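PDB 4XJW: sialidase B from Streptococcus pneumoniae serotype 4, which hydrolyses alpha-2,3, alpha-2,6 and alpha-2,8 linkages of terminal sialic acids in glycoproteins, glycolipids and oligosaccharides, and is classed as an intramolecular trans-sialidase. Local coordinates for residues Glu30-Val35 with Pro138-Asn143; Lys60-Ser65 with Ile78-Lys83; Ser291-Lys296 with Asn464-Ala469; Thr418-Met423 with Phe436-Pro441. The protein carries 1 engineered substitution. All blocks are in the same frame, centred on the assembly; numbering follows the deposited sequence.

Contact 1: Glu30-Val35 with Pro138-Asn143; sequences ESQTVV and PISNIN
Pro138 CG lies over one face of the Glu30 carboxylate, offset from its centre and 4.0 Å from Glu30 CD. Ser140 comes obliquely to the Gln32 amide, with CB nearer to lying over its face than OG. Ser140 OG is 3.7 Å from Gln32 OE1. The two are not hydrogen-bonded; Ser140 OG bonds to Gly29 O. At the oxygen end of the amide, Gln32 OE1 accepts from a water at 2.8 Å. At the nitrogen end, NE2 bonds to Asn174 OD1 and to Gly29 O. Partners at both ends fix the amide's rotation. The bend at chi2 (77°) folds the Gln32 chain so that the amide reaches Ser140 while CB meets Ile139 CD1 at 3.7 Å. The contact lies in the N-terminal domain, whose two antiparallel sheets are consistent with its concanavalin-like family. Residues 30-35 enter strand 32-39 of one sheet. Residues 138-143 lie in the loop that leads from that sheet to strand 147-150 of the other. The water at Gln32 also donates to Glu30 O at 2.7 Å and accepts from Ile139 N at 3.1 Å. Nearer the surface, Pro138 CB is 3.5 Å from Glu30 O.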
loop_
_atom_site.group_PDB
_atom_site.type_symbol
_atom_site.label_atom_id
_atom_site.label_comp_id
_atom_site.label_asym_id
_atom_site.label_seq_id
_atom_site.Cartn_x
_atom_site.Cartn_y
_atom_site.Cartn_z
ATOM N N GLU A 30 30.891 2.664 23.600
ATOM C CA GLU A 30 30.738 2.712 22.153
ATOM C C GLU A 30 29.306 2.540 21.661
ATOM O O GLU A 30 29.053 2.601 20.451
ATOM C CB GLU A 30 31.644 1.672 21.500
ATOM C CG GLU A 30 33.129 1.962 21.662
ATOM C CD GLU A 30 33.980 0.803 21.197
ATOM O OE1 GLU A 30 33.517 -0.347 21.332
ATOM O OE2 GLU A 30 35.096 1.045 20.693
ATOM N N SER A 31 28.379 2.333 22.586
ATOM C CA SER A 31 26.978 2.164 22.226
ATOM C C SER A 31 26.113 3.264 22.821
ATOM O O SER A 31 26.238 3.596 24.003
ATOM C CB SER A 31 26.476 0.783 22.652
ATOM O OG SER A 31 27.157 -0.234 21.947
ATOM N N GLN A 32 25.217 3.814 22.007
ATOM C CA GLN A 32 24.343 4.895 22.454
ATOM C C GLN A 32 22.946 4.744 21.876
ATOM O O GLN A 32 22.757 4.157 20.811
ATOM C CB GLN A 32 24.908 6.267 22.060
ATOM C CG GLN A 32 25.898 6.878 23.059
ATOM C CD GLN A 32 27.288 6.264 22.986
ATOM O OE1 GLN A 32 27.733 5.822 21.924
ATOM N NE2 GLN A 32 27.987 6.241 24.122
ATOM N N THR A 33 21.969 5.282 22.592
ATOM C CA THR A 33 20.610 5.365 22.088
ATOM C C THR A 33 20.148 6.792 22.266
ATOM O O THR A 33 20.333 7.376 23.335
ATOM C CB THR A 33 19.683 4.411 22.850
ATOM O OG1 THR A 33 20.094 3.068 22.587
ATOM C CG2 THR A 33 18.239 4.584 22.409
ATOM N N VAL A 34 19.562 7.358 21.214
ATOM C CA VAL A 34 18.976 8.691 21.278
ATOM C C VAL A 34 17.460 8.546 21.182
ATOM O O VAL A 34 16.957 7.884 20.278
ATOM C CB VAL A 34 19.485 9.592 20.136
ATOM C CG1 VAL A 34 18.830 10.964 20.225
ATOM C CG2 VAL A 34 20.997 9.716 20.183
ATOM N N VAL A 35 16.733 9.135 22.130
ATOM C CA VAL A 35 15.280 9.187 22.042
ATOM C C VAL A 35 14.854 10.639 21.928
ATOM O O VAL A 35 15.236 11.477 22.752
ATOM C CB VAL A 35 14.607 8.536 23.261
ATOM C CG1 VAL A 35 13.101 8.686 23.166
ATOM C CG2 VAL A 35 14.966 7.067 23.343
ATOM N N PRO A 138 31.504 4.167 16.542
ATOM C CA PRO A 138 30.745 4.650 17.698
ATOM C C PRO A 138 30.559 6.157 17.585
ATOM O O PRO A 138 31.513 6.854 17.228
ATOM C CB PRO A 138 31.663 4.316 18.876
ATOM C CG PRO A 138 32.544 3.204 18.380
ATOM C CD PRO A 138 32.767 3.506 16.933
ATOM N N ILE A 139 29.361 6.663 17.857
ATOM C CA ILE A 139 29.125 8.094 17.707
ATOM C C ILE A 139 29.945 8.887 18.726
ATOM O O ILE A 139 30.286 10.043 18.494
ATOM C CB ILE A 139 27.619 8.479 17.789
ATOM C CG1 ILE A 139 27.056 8.191 19.179
ATOM C CG2 ILE A 139 26.813 7.760 16.723
ATOM C CD1 ILE A 139 25.621 8.669 19.373
ATOM N N SER A 140 30.291 8.243 19.836
ATOM C CA SER A 140 31.104 8.869 20.871
ATOM C C SER A 140 32.597 8.838 20.550
ATOM O O SER A 140 33.401 9.439 21.261
ATOM C CB SER A 140 30.882 8.147 22.195
ATOM O OG SER A 140 31.281 6.793 22.071
ATOM N N ASN A 141 32.982 8.126 19.498
ATOM C CA ASN A 141 34.403 7.986 19.209
ATOM C C ASN A 141 34.824 8.668 17.913
ATOM O O ASN A 141 35.886 8.376 17.359
ATOM C CB ASN A 141 34.827 6.516 19.212
ATOM C CG ASN A 141 36.328 6.344 19.395
ATOM O OD1 ASN A 141 36.960 7.075 20.162
ATOM N ND2 ASN A 141 36.905 5.385 18.683
ATOM N N ILE A 142 33.996 9.585 17.426
ATOM C CA ILE A 142 34.407 10.408 16.296
ATOM C C ILE A 142 35.555 11.319 16.753
ATOM O O ILE A 142 35.455 11.992 17.780
ATOM C CB ILE A 142 33.228 11.205 15.709
ATOM C CG1 ILE A 142 32.225 10.249 15.056
ATOM C CG2 ILE A 142 33.708 12.232 14.705
ATOM C CD1 ILE A 142 30.849 10.848 14.835
ATOM N N ASN A 143 36.657 11.300 16.009
ATOM C CA ASN A 143 37.869 12.002 16.429
ATOM C C ASN A 143 37.649 13.486 16.682
ATOM O O ASN A 143 37.210 14.218 15.796
ATOM C CB ASN A 143 38.983 11.813 15.400
ATOM C CG ASN A 143 40.323 12.343 15.893
ATOM O OD1 ASN A 143 40.652 12.226 17.078
ATOM N ND2 ASN A 143 41.093 12.940 14.992
HETATM O O HOH W 1 27.658 4.627 19.372
#

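Contact 2: Lys60-Ser65 with Ile78-Lys83; sequences KNNYFS and IRDAQK. With PO4 (phosphate ion), chain D.
Arg79 lies beside Tyr63, pointing the same way, and its chain bends at chi3 (67°). Each guanidinium nitrogen has a partner. NH1 donates to Tyr63 OH at 3.2 Å and to a phosphate oxygen, O2, at 2.7 Å. Both acceptors lie at the guanidinium edge. NH2 gives to a water bound to the phosphate, and NE to Asn86 OD1. Tyr63 OH is held further by Glu77 OE2. The amide of Asn61 stacks on one guanidinium face, the planes 22° apart. The phosphate probably came from the crystallisation liquor; Arg155 also binds it. The two segments belong to the antiparallel hairpin of strands 63-69 and 74-80, in the six-stranded sheet of the N-terminal domain. Arg79 N donates to Tyr63 O at 2.9 Å, while the return bond is weak. Next along, Ile78 CG1 meets the edge of the Phe64 ring. Past Arg79, Asn62 OD1 accepts from Ala81 N at 2.9 Å, the donor standing above the carbonyl plane. Asn62 ND2 gives to Gln82 OE1 at 2.8 Å and to Asn143 O. Asp80 OD1 takes Lys83 N in an Asx motif. Its OD2 makes a salt bridge to Lys83 NZ at 2.6 Å and accepts from Asn143 N.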
loop_
_atom_site.group_PDB
_atom_site.type_symbol
_atom_site.label_atom_id
_atom_site.label_comp_id
_atom_site.label_asym_id
_atom_site.label_seq_id
_atom_site.Cartn_x
_atom_site.Cartn_y
_atom_site.Cartn_z
ATOM N N LYS A 60 35.729 19.304 9.243
ATOM C CA LYS A 60 34.318 19.496 8.937
ATOM C C LYS A 60 33.599 18.186 8.628
ATOM O O LYS A 60 32.374 18.141 8.670
ATOM C CB LYS A 60 34.118 20.503 7.805
ATOM C CG LYS A 60 34.352 19.941 6.426
ATOM C CD LYS A 60 34.027 20.987 5.373
ATOM C CE LYS A 60 33.915 20.349 4.002
ATOM N NZ LYS A 60 34.989 19.352 3.778
ATOM N N ASN A 61 34.350 17.130 8.320
ATOM C CA ASN A 61 33.746 15.827 8.044
ATOM C C ASN A 61 33.856 14.860 9.213
ATOM O O ASN A 61 33.897 13.642 9.033
ATOM C CB ASN A 61 34.344 15.220 6.770
ATOM C CG ASN A 61 34.062 16.058 5.551
ATOM O OD1 ASN A 61 33.086 16.814 5.518
ATOM N ND2 ASN A 61 34.921 15.943 4.538
ATOM N N ASN A 62 33.918 15.413 10.420
ATOM C CA ASN A 62 33.928 14.611 11.622
ATOM C C ASN A 62 32.695 14.940 12.441
ATOM O O ASN A 62 32.735 15.823 13.305
ATOM C CB ASN A 62 35.174 14.896 12.467
ATOM C CG ASN A 62 36.412 14.190 11.956
ATOM O OD1 ASN A 62 36.575 13.968 10.755
ATOM N ND2 ASN A 62 37.305 13.831 12.881
ATOM N N TYR A 63 31.592 14.243 12.167
ATOM C CA TYR A 63 30.357 14.484 12.907
ATOM C C TYR A 63 29.349 13.363 12.775
ATOM O O TYR A 63 29.416 12.544 11.853
ATOM C CB TYR A 63 29.693 15.803 12.494
ATOM C CG TYR A 63 29.165 15.842 11.076
ATOM C CD1 TYR A 63 29.972 16.270 10.033
ATOM C CD2 TYR A 63 27.852 15.477 10.782
ATOM C CE1 TYR A 63 29.503 16.325 8.750
ATOM C CE2 TYR A 63 27.375 15.529 9.477
ATOM C CZ TYR A 63 28.209 15.956 8.468
ATOM O OH TYR A 63 27.761 16.014 7.168
ATOM N N PHE A 64 28.429 13.354 13.734
ATOM C CA PHE A 64 27.235 12.531 13.711
ATOM C C PHE A 64 26.042 13.463 13.652
ATOM O O PHE A 64 26.014 14.500 14.321
ATOM C CB PHE A 64 27.153 11.696 14.976
ATOM C CG PHE A 64 25.803 11.058 15.196
ATOM C CD1 PHE A 64 25.369 10.036 14.366
ATOM C CD2 PHE A 64 24.979 11.477 16.233
ATOM C CE1 PHE A 64 24.135 9.434 14.565
ATOM C CE2 PHE A 64 23.737 10.884 16.440
ATOM C CZ PHE A 64 23.316 9.871 15.597
ATOM N N SER A 65 25.045 13.105 12.858
ATOM C CA SER A 65 23.842 13.914 12.807
ATOM C C SER A 65 22.620 13.038 12.618
ATOM O O SER A 65 22.705 11.975 11.992
ATOM C CB SER A 65 23.922 14.928 11.670
ATOM O OG SER A 65 23.764 14.285 10.412
ATOM N N ILE A 78 27.231 9.502 9.867
ATOM C CA ILE A 78 28.256 9.142 10.844
ATOM C C ILE A 78 29.594 9.207 10.129
ATOM O O ILE A 78 29.883 8.377 9.261
ATOM C CB ILE A 78 28.010 7.747 11.468
ATOM C CG1 ILE A 78 26.516 7.482 11.648
ATOM C CG2 ILE A 78 28.707 7.629 12.807
ATOM C CD1 ILE A 78 26.097 6.079 11.312
ATOM N N ARG A 79 30.402 10.213 10.468
ATOM C CA ARG A 79 31.570 10.540 9.653
ATOM C C ARG A 79 32.814 10.791 10.488
ATOM O O ARG A 79 32.760 11.491 11.501
ATOM C CB ARG A 79 31.284 11.781 8.805
ATOM C CG ARG A 79 29.988 11.701 8.013
ATOM C CD ARG A 79 29.788 12.922 7.154
ATOM N NE ARG A 79 30.794 12.987 6.103
ATOM C CZ ARG A 79 30.930 13.991 5.240
ATOM N NH1 ARG A 79 30.120 15.044 5.296
ATOM N NH2 ARG A 79 31.887 13.938 4.322
ATOM N N ASP A 80 33.934 10.232 10.046
ATOM C CA ASP A 80 35.220 10.460 10.701
ATOM C C ASP A 80 36.289 10.360 9.620
ATOM O O ASP A 80 36.545 9.278 9.093
ATOM C CB ASP A 80 35.461 9.413 11.794
ATOM C CG ASP A 80 36.725 9.676 12.613
ATOM O OD1 ASP A 80 37.788 9.945 12.019
ATOM O OD2 ASP A 80 36.651 9.592 13.857
ATOM N N ALA A 81 36.897 11.493 9.283
ATOM C CA ALA A 81 37.837 11.561 8.169
ATOM C C ALA A 81 39.121 10.798 8.457
ATOM O O ALA A 81 39.749 10.266 7.545
ATOM C CB ALA A 81 38.149 13.000 7.832
ATOM N N GLN A 82 39.515 10.759 9.724
ATOM C CA GLN A 82 40.751 10.085 10.108
ATOM C C GLN A 82 40.592 8.567 10.108
ATOM O O GLN A 82 41.571 7.833 9.983
ATOM C CB GLN A 82 41.237 10.573 11.473
ATOM C CG GLN A 82 41.866 11.969 11.442
ATOM C CD GLN A 82 40.835 13.082 11.322
ATOM O OE1 GLN A 82 39.943 13.207 12.158
ATOM N NE2 GLN A 82 40.958 13.893 10.286
ATOM N N LYS A 83 39.355 8.098 10.262
ATOM C CA LYS A 83 39.066 6.672 10.157
ATOM C C LYS A 83 38.653 6.308 8.730
ATOM O O LYS A 83 38.543 5.128 8.389
ATOM C CB LYS A 83 37.971 6.263 11.145
ATOM C CG LYS A 83 38.312 6.503 12.619
ATOM C CD LYS A 83 37.108 6.214 13.525
ATOM C CE LYS A 83 37.427 6.436 15.003
ATOM N NZ LYS A 83 37.932 7.816 15.302
HETATM P P PO4 D . 28.890 17.745 3.169
HETATM O O1 PO4 D . 28.765 19.243 3.259
HETATM O O2 PO4 D . 30.215 17.294 3.755
HETATM O O3 PO4 D . 27.748 17.135 3.964
HETATM O O4 PO4 D . 28.791 17.327 1.723
HETATM O O HOH W 2 32.059 15.980 2.441
#

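Contact 3: Ser291-Lys296 with Asn464-Ala469; sequences SIVEDK and NRLIFA
Phe468 and Val293 form the tight part of this contact, with Val293 CG1 only 3.4 Å from Phe468 CZ and oblique to the ring. Val293 holds CG1 between its backbone N and carbonyl carbon (chi1 79°), which turns that methyl to the ring. Ser291 OG sits at the ring edge, in plane, 3.6 Å from Phe468 CD1. Leu466 fills in next to them more loosely. Its CD2 lies 4.2 Å from Val293 CG2, and its CD1 lies 4.0 Å from Asp295 CB. The two strands run antiparallel (170°), but their axes stay 8.4 Å apart. They are not sheet neighbours, because strand 451-459 lies between them in the sheet order. Side chains therefore meet across that middle strand, in the beta-propeller that forms the catalytic domain of this family. Ser291 is about 10 Å from Glu503, a predicted active-site residue, measured between side chains. Towards the solvent the contact changes character. Lys296 CB touches Asn464 ND2, and a water joins Asp295 OD1 to Asn464 O, 2.9 Å from each. Asp295 OD2 is bonded to Ser298 and Ser484, and Lys296 NZ to Leu460 O and Ser463 O. At the buried end another water links Ser291 OG to Ala469 O. No direct hydrogen bond links the segments, so the centre rests on apolar packing, and water bridges the polar atoms of Ser291, Asp295 and Asn464.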
loop_
_atom_site.group_PDB
_atom_site.type_symbol
_atom_site.label_atom_id
_atom_site.label_comp_id
_atom_site.label_asym_id
_atom_site.label_seq_id
_atom_site.Cartn_x
_atom_site.Cartn_y
_atom_site.Cartn_z
ATOM N N SER A 291 -11.229 -5.488 -4.297
ATOM C CA SER A 291 -12.420 -4.659 -4.110
ATOM C C SER A 291 -13.468 -5.461 -3.340
ATOM O O SER A 291 -13.618 -6.669 -3.574
ATOM C CB SER A 291 -12.985 -4.209 -5.462
ATOM O OG SER A 291 -13.870 -3.123 -5.278
ATOM N N ILE A 292 -14.194 -4.792 -2.438
ATOM C CA ILE A 292 -15.149 -5.455 -1.541
ATOM C C ILE A 292 -16.563 -4.881 -1.660
ATOM O O ILE A 292 -16.733 -3.675 -1.833
ATOM C CB ILE A 292 -14.705 -5.314 -0.073
ATOM C CG1 ILE A 292 -13.446 -6.130 0.189
ATOM C CG2 ILE A 292 -15.799 -5.795 0.881
ATOM C CD1 ILE A 292 -12.817 -5.803 1.544
ATOM N N VAL A 293 -17.575 -5.743 -1.554
ATOM C CA VAL A 293 -18.948 -5.286 -1.409
ATOM C C VAL A 293 -19.688 -6.267 -0.513
ATOM O O VAL A 293 -19.271 -7.420 -0.362
ATOM C CB VAL A 293 -19.633 -5.183 -2.793
ATOM C CG1 VAL A 293 -20.053 -6.562 -3.264
ATOM C CG2 VAL A 293 -20.846 -4.268 -2.718
ATOM N N GLU A 294 -20.758 -5.805 0.124
ATOM C CA GLU A 294 -21.615 -6.722 0.879
ATOM C C GLU A 294 -22.927 -6.901 0.144
ATOM O O GLU A 294 -23.501 -5.928 -0.351
ATOM C CB GLU A 294 -21.851 -6.233 2.306
ATOM C CG GLU A 294 -22.671 -7.222 3.154
ATOM C CD GLU A 294 -22.662 -6.872 4.631
ATOM O OE1 GLU A 294 -23.013 -5.723 4.961
ATOM O OE2 GLU A 294 -22.287 -7.739 5.453
ATOM N N ASP A 295 -23.395 -8.147 0.073
ATOM C CA ASP A 295 -24.643 -8.472 -0.610
ATOM C C ASP A 295 -25.794 -8.601 0.376
ATOM O O ASP A 295 -25.722 -9.389 1.315
ATOM C CB ASP A 295 -24.481 -9.766 -1.409
ATOM C CG ASP A 295 -25.785 -10.245 -2.013
ATOM O OD1 ASP A 295 -26.557 -9.398 -2.516
ATOM O OD2 ASP A 295 -26.017 -11.467 -1.993
ATOM N N LYS A 296 -26.862 -7.840 0.157
ATOM C CA LYS A 296 -28.018 -7.912 1.050
ATOM C C LYS A 296 -28.799 -9.209 0.894
ATOM O O LYS A 296 -29.297 -9.766 1.878
ATOM C CB LYS A 296 -28.936 -6.708 0.842
ATOM C CG LYS A 296 -28.443 -5.446 1.520
ATOM C CD LYS A 296 -29.346 -4.262 1.200
ATOM C CE LYS A 296 -29.332 -3.954 -0.286
ATOM N NZ LYS A 296 -30.089 -2.712 -0.609
ATOM N N ASN A 464 -31.143 -5.356 -4.815
ATOM C CA ASN A 464 -30.065 -6.276 -4.470
ATOM C C ASN A 464 -28.898 -6.208 -5.451
ATOM O O ASN A 464 -28.013 -7.068 -5.440
ATOM C CB ASN A 464 -30.594 -7.710 -4.365
ATOM C CG ASN A 464 -31.473 -7.913 -3.146
ATOM O OD1 ASN A 464 -32.569 -8.489 -3.236
ATOM N ND2 ASN A 464 -31.008 -7.436 -1.998
ATOM N N ARG A 465 -28.895 -5.183 -6.293
ATOM C CA ARG A 465 -27.882 -5.058 -7.331
ATOM C C ARG A 465 -26.496 -4.781 -6.757
ATOM O O ARG A 465 -26.330 -3.921 -5.889
ATOM C CB ARG A 465 -28.265 -3.962 -8.330
ATOM C CG ARG A 465 -27.174 -3.662 -9.355
ATOM C CD ARG A 465 -27.728 -2.970 -10.572
ATOM N NE ARG A 465 -28.468 -3.908 -11.413
ATOM C CZ ARG A 465 -28.855 -3.643 -12.657
ATOM N NH1 ARG A 465 -28.575 -2.471 -13.199
ATOM N NH2 ARG A 465 -29.515 -4.554 -13.358
ATOM N N LEU A 466 -25.509 -5.520 -7.258
ATOM C CA LEU A 466 -24.101 -5.270 -6.965
ATOM C C LEU A 466 -23.366 -4.788 -8.205
ATOM O O LEU A 466 -23.567 -5.314 -9.304
ATOM C CB LEU A 466 -23.432 -6.548 -6.491
ATOM C CG LEU A 466 -24.176 -7.244 -5.362
ATOM C CD1 LEU A 466 -23.525 -8.587 -5.116
ATOM C CD2 LEU A 466 -24.169 -6.381 -4.097
ATOM N N ILE A 467 -22.509 -3.787 -8.035
ATOM C CA ILE A 467 -21.707 -3.289 -9.151
ATOM C C ILE A 467 -20.242 -3.168 -8.762
ATOM O O ILE A 467 -19.908 -2.569 -7.730
ATOM C CB ILE A 467 -22.182 -1.915 -9.652
ATOM C CG1 ILE A 467 -23.670 -1.940 -9.999
ATOM C CG2 ILE A 467 -21.343 -1.472 -10.885
ATOM C CD1 ILE A 467 -24.160 -0.639 -10.626
ATOM N N PHE A 468 -19.368 -3.701 -9.611
ATOM C CA PHE A 468 -17.928 -3.488 -9.465
ATOM C C PHE A 468 -17.405 -2.766 -10.687
ATOM O O PHE A 468 -17.595 -3.234 -11.809
ATOM C CB PHE A 468 -17.194 -4.818 -9.326
ATOM C CG PHE A 468 -17.274 -5.421 -7.949
ATOM C CD1 PHE A 468 -16.384 -5.026 -6.955
ATOM C CD2 PHE A 468 -18.224 -6.385 -7.661
ATOM C CE1 PHE A 468 -16.444 -5.573 -5.693
ATOM C CE2 PHE A 468 -18.291 -6.958 -6.394
ATOM C CZ PHE A 468 -17.393 -6.548 -5.412
ATOM N N ALA A 469 -16.737 -1.636 -10.465
ATOM C CA ALA A 469 -16.089 -0.903 -11.549
ATOM C C ALA A 469 -14.796 -1.583 -11.977
ATOM O O ALA A 469 -14.005 -2.048 -11.135
ATOM C CB ALA A 469 -15.820 0.531 -11.143
HETATM O O HOH W 3 -14.008 -2.641 -8.278
HETATM O O HOH W 4 -27.440 -9.917 -5.187
HETATM O O HOH W 5 -27.367 -6.509 -2.220
#

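Contact 4: Thr418-Met423 with Phe436-Pro441; sequences TNYIAM and FKLLPP
Leu439 fits between Ile421 and Met423 on one side of the hairpin. Its CD2 touches Met423 CG at 3.8 Å and Met423 SD at 3.9 Å, the two side chains crossing at about a right angle. Its CG lies 4.0 Å from Ile421 CG2. Met423 carries CG between its backbone N and carbonyl carbon (chi1 72°), and this places the thioether against the leucine. On the other face Ala422 takes the middle. Its CB meets Phe436 CD1 at 3.5 Å and Leu438 CD2 at 4.0 Å. The same Leu438 methyl also reaches Tyr420 CB. Outward from these side chains the backbones are joined by three bonds. Met423 N donates to Lys437 O at 2.8 Å, and Lys437 N returns a bond to Met423 O at 2.9 Å. Leu439 N gives to Ile421 O at 2.8 Å in a nearly straight bond (169°). Ala422 and Leu438 form the non-hydrogen-bonded pair between them. At the far edge a water donates to Ile421 O; its approach to Leu439 O is unusually short and doubtful. It lies in the plane of the Tyr420 ring, at the edge. The residues that connect the two segments, 424-435, are the second BNR repeat, the Asp-box motif found in sialidase propellers. Strand 437-438 is outermost in its sheet, with 420-426 next and then 301-308. Met423 rests on Ile302 and Leu304 of that third strand. Ile421 and Leu439 pack on Leu479 of strand 475-481, and Leu438 touches Leu333 of strand 330-337.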
loop_
_atom_site.group_PDB
_atom_site.type_symbol
_atom_site.label_atom_id
_atom_site.label_comp_id
_atom_site.label_asym_id
_atom_site.label_seq_id
_atom_site.Cartn_x
_atom_site.Cartn_y
_atom_site.Cartn_z
ATOM N N THR A 418 -2.356 -14.194 -19.460
ATOM C CA THR A 418 -3.046 -12.916 -19.540
ATOM C C THR A 418 -3.647 -12.644 -18.175
ATOM O O THR A 418 -3.521 -13.476 -17.283
ATOM C CB THR A 418 -4.144 -12.938 -20.632
ATOM O OG1 THR A 418 -4.631 -11.608 -20.867
ATOM C CG2 THR A 418 -5.295 -13.859 -20.234
ATOM N N ASN A 419 -4.292 -11.495 -18.001
ATOM C CA ASN A 419 -4.900 -11.168 -16.702
ATOM C C ASN A 419 -6.365 -11.584 -16.621
ATOM O O ASN A 419 -7.104 -11.520 -17.616
ATOM C CB ASN A 419 -4.772 -9.675 -16.415
ATOM C CG ASN A 419 -5.384 -8.834 -17.509
ATOM O OD1 ASN A 419 -4.860 -8.790 -18.624
ATOM N ND2 ASN A 419 -6.501 -8.168 -17.206
ATOM N N TYR A 420 -6.782 -11.999 -15.424
ATOM C CA TYR A 420 -8.151 -12.436 -15.174
ATOM C C TYR A 420 -8.733 -11.683 -13.981
ATOM O O TYR A 420 -8.002 -11.010 -13.256
ATOM C CB TYR A 420 -8.203 -13.938 -14.872
ATOM C CG TYR A 420 -7.581 -14.822 -15.930
ATOM C CD1 TYR A 420 -6.199 -14.986 -16.010
ATOM C CD2 TYR A 420 -8.379 -15.504 -16.842
ATOM C CE1 TYR A 420 -5.633 -15.801 -16.973
ATOM C CE2 TYR A 420 -7.820 -16.318 -17.808
ATOM C CZ TYR A 420 -6.452 -16.457 -17.870
ATOM O OH TYR A 420 -5.900 -17.269 -18.836
ATOM N N ILE A 421 -10.041 -11.808 -13.779
ATOM C CA ILE A 421 -10.674 -11.336 -12.547
ATOM C C ILE A 421 -11.262 -12.541 -11.839
ATOM O O ILE A 421 -11.901 -13.378 -12.475
ATOM C CB ILE A 421 -11.796 -10.311 -12.813
ATOM C CG1 ILE A 421 -11.232 -9.065 -13.486
ATOM C CG2 ILE A 421 -12.495 -9.904 -11.506
ATOM C CD1 ILE A 421 -12.283 -7.991 -13.792
ATOM N N ALA A 422 -11.034 -12.639 -10.532
ATOM C CA ALA A 422 -11.645 -13.712 -9.750
ATOM C C ALA A 422 -12.459 -13.124 -8.626
ATOM O O ALA A 422 -12.250 -11.974 -8.254
ATOM C CB ALA A 422 -10.604 -14.640 -9.201
ATOM N N MET A 423 -13.351 -13.940 -8.072
ATOM C CA MET A 423 -14.173 -13.529 -6.942
ATOM C C MET A 423 -14.096 -14.578 -5.843
ATOM O O MET A 423 -13.939 -15.767 -6.127
ATOM C CB MET A 423 -15.621 -13.318 -7.386
ATOM C CG MET A 423 -16.378 -14.572 -7.698
ATOM S SD MET A 423 -18.146 -14.261 -7.887
ATOM C CE MET A 423 -18.430 -12.947 -6.772
ATOM N N PHE A 436 -11.457 -19.115 -4.620
ATOM C CA PHE A 436 -11.842 -18.159 -5.653
ATOM C C PHE A 436 -12.376 -18.831 -6.918
ATOM O O PHE A 436 -12.035 -19.975 -7.222
ATOM C CB PHE A 436 -10.707 -17.155 -5.962
ATOM C CG PHE A 436 -9.561 -17.724 -6.771
ATOM C CD1 PHE A 436 -9.662 -17.876 -8.149
ATOM C CD2 PHE A 436 -8.367 -18.070 -6.149
ATOM C CE1 PHE A 436 -8.615 -18.382 -8.892
ATOM C CE2 PHE A 436 -7.309 -18.584 -6.883
ATOM C CZ PHE A 436 -7.432 -18.736 -8.255
ATOM N N LYS A 437 -13.264 -18.125 -7.614
ATOM C CA LYS A 437 -13.753 -18.540 -8.926
ATOM C C LYS A 437 -13.426 -17.460 -9.942
ATOM O O LYS A 437 -13.492 -16.270 -9.635
ATOM C CB LYS A 437 -15.259 -18.774 -8.889
ATOM C CG LYS A 437 -15.668 -19.906 -7.976
ATOM C CD LYS A 437 -17.171 -20.105 -7.980
ATOM C CE LYS A 437 -17.560 -21.249 -7.064
ATOM N NZ LYS A 437 -18.635 -22.080 -7.668
ATOM N N LEU A 438 -13.067 -17.864 -11.157
ATOM C CA LEU A 438 -12.838 -16.882 -12.214
ATOM C C LEU A 438 -14.152 -16.296 -12.728
ATOM O O LEU A 438 -15.130 -17.014 -12.899
ATOM C CB LEU A 438 -12.071 -17.503 -13.380
ATOM C CG LEU A 438 -10.651 -17.960 -13.041
ATOM C CD1 LEU A 438 -9.932 -18.582 -14.255
ATOM C CD2 LEU A 438 -9.823 -16.829 -12.448
ATOM N N LEU A 439 -14.171 -14.987 -12.960
ATOM C CA LEU A 439 -15.299 -14.365 -13.635
ATOM C C LEU A 439 -15.240 -14.699 -15.116
ATOM O O LEU A 439 -14.158 -14.928 -15.657
ATOM C CB LEU A 439 -15.303 -12.843 -13.433
ATOM C CG LEU A 439 -15.672 -12.308 -12.039
ATOM C CD1 LEU A 439 -16.402 -10.981 -12.141
ATOM C CD2 LEU A 439 -16.485 -13.308 -11.252
ATOM N N PRO A 440 -16.405 -14.728 -15.787
ATOM C CA PRO A 440 -16.384 -14.938 -17.237
ATOM C C PRO A 440 -15.738 -13.755 -17.953
ATOM O O PRO A 440 -15.647 -12.667 -17.382
ATOM C CB PRO A 440 -17.869 -15.000 -17.592
ATOM C CG PRO A 440 -18.543 -14.183 -16.541
ATOM C CD PRO A 440 -17.762 -14.451 -15.288
ATOM N N PRO A 441 -15.288 -13.960 -19.199
ATOM C CA PRO A 441 -14.818 -12.827 -20.000
ATOM C C PRO A 441 -16.004 -11.968 -20.429
ATOM O O PRO A 441 -17.084 -12.508 -20.669
ATOM C CB PRO A 441 -14.174 -13.502 -21.217
ATOM C CG PRO A 441 -14.854 -14.816 -21.320
ATOM C CD PRO A 441 -15.179 -15.241 -19.920
HETATM O O HOH W 6 -11.709 -14.361 -15.236
#

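From the N terminus the chain first forms the N-terminal domain. Contact 1 opens at residues 30-35. Contact 2 then closes a short hairpin, 60-65 with 78-83, nested inside the long loop that contact 1 closes at 138-143. The two touch, because the 138-143 loop between the sheets meets the open end of the hairpin. The chain later enters the propeller. Contact 3 opens at 291-296 and closes at 464-469. Contact 4, the hairpin 418-423 with 436-441, nests inside that loop and belongs to the same mixed sheet. No two contacts cross. The centres of contacts 1 and 3 lie about 57 Å apart.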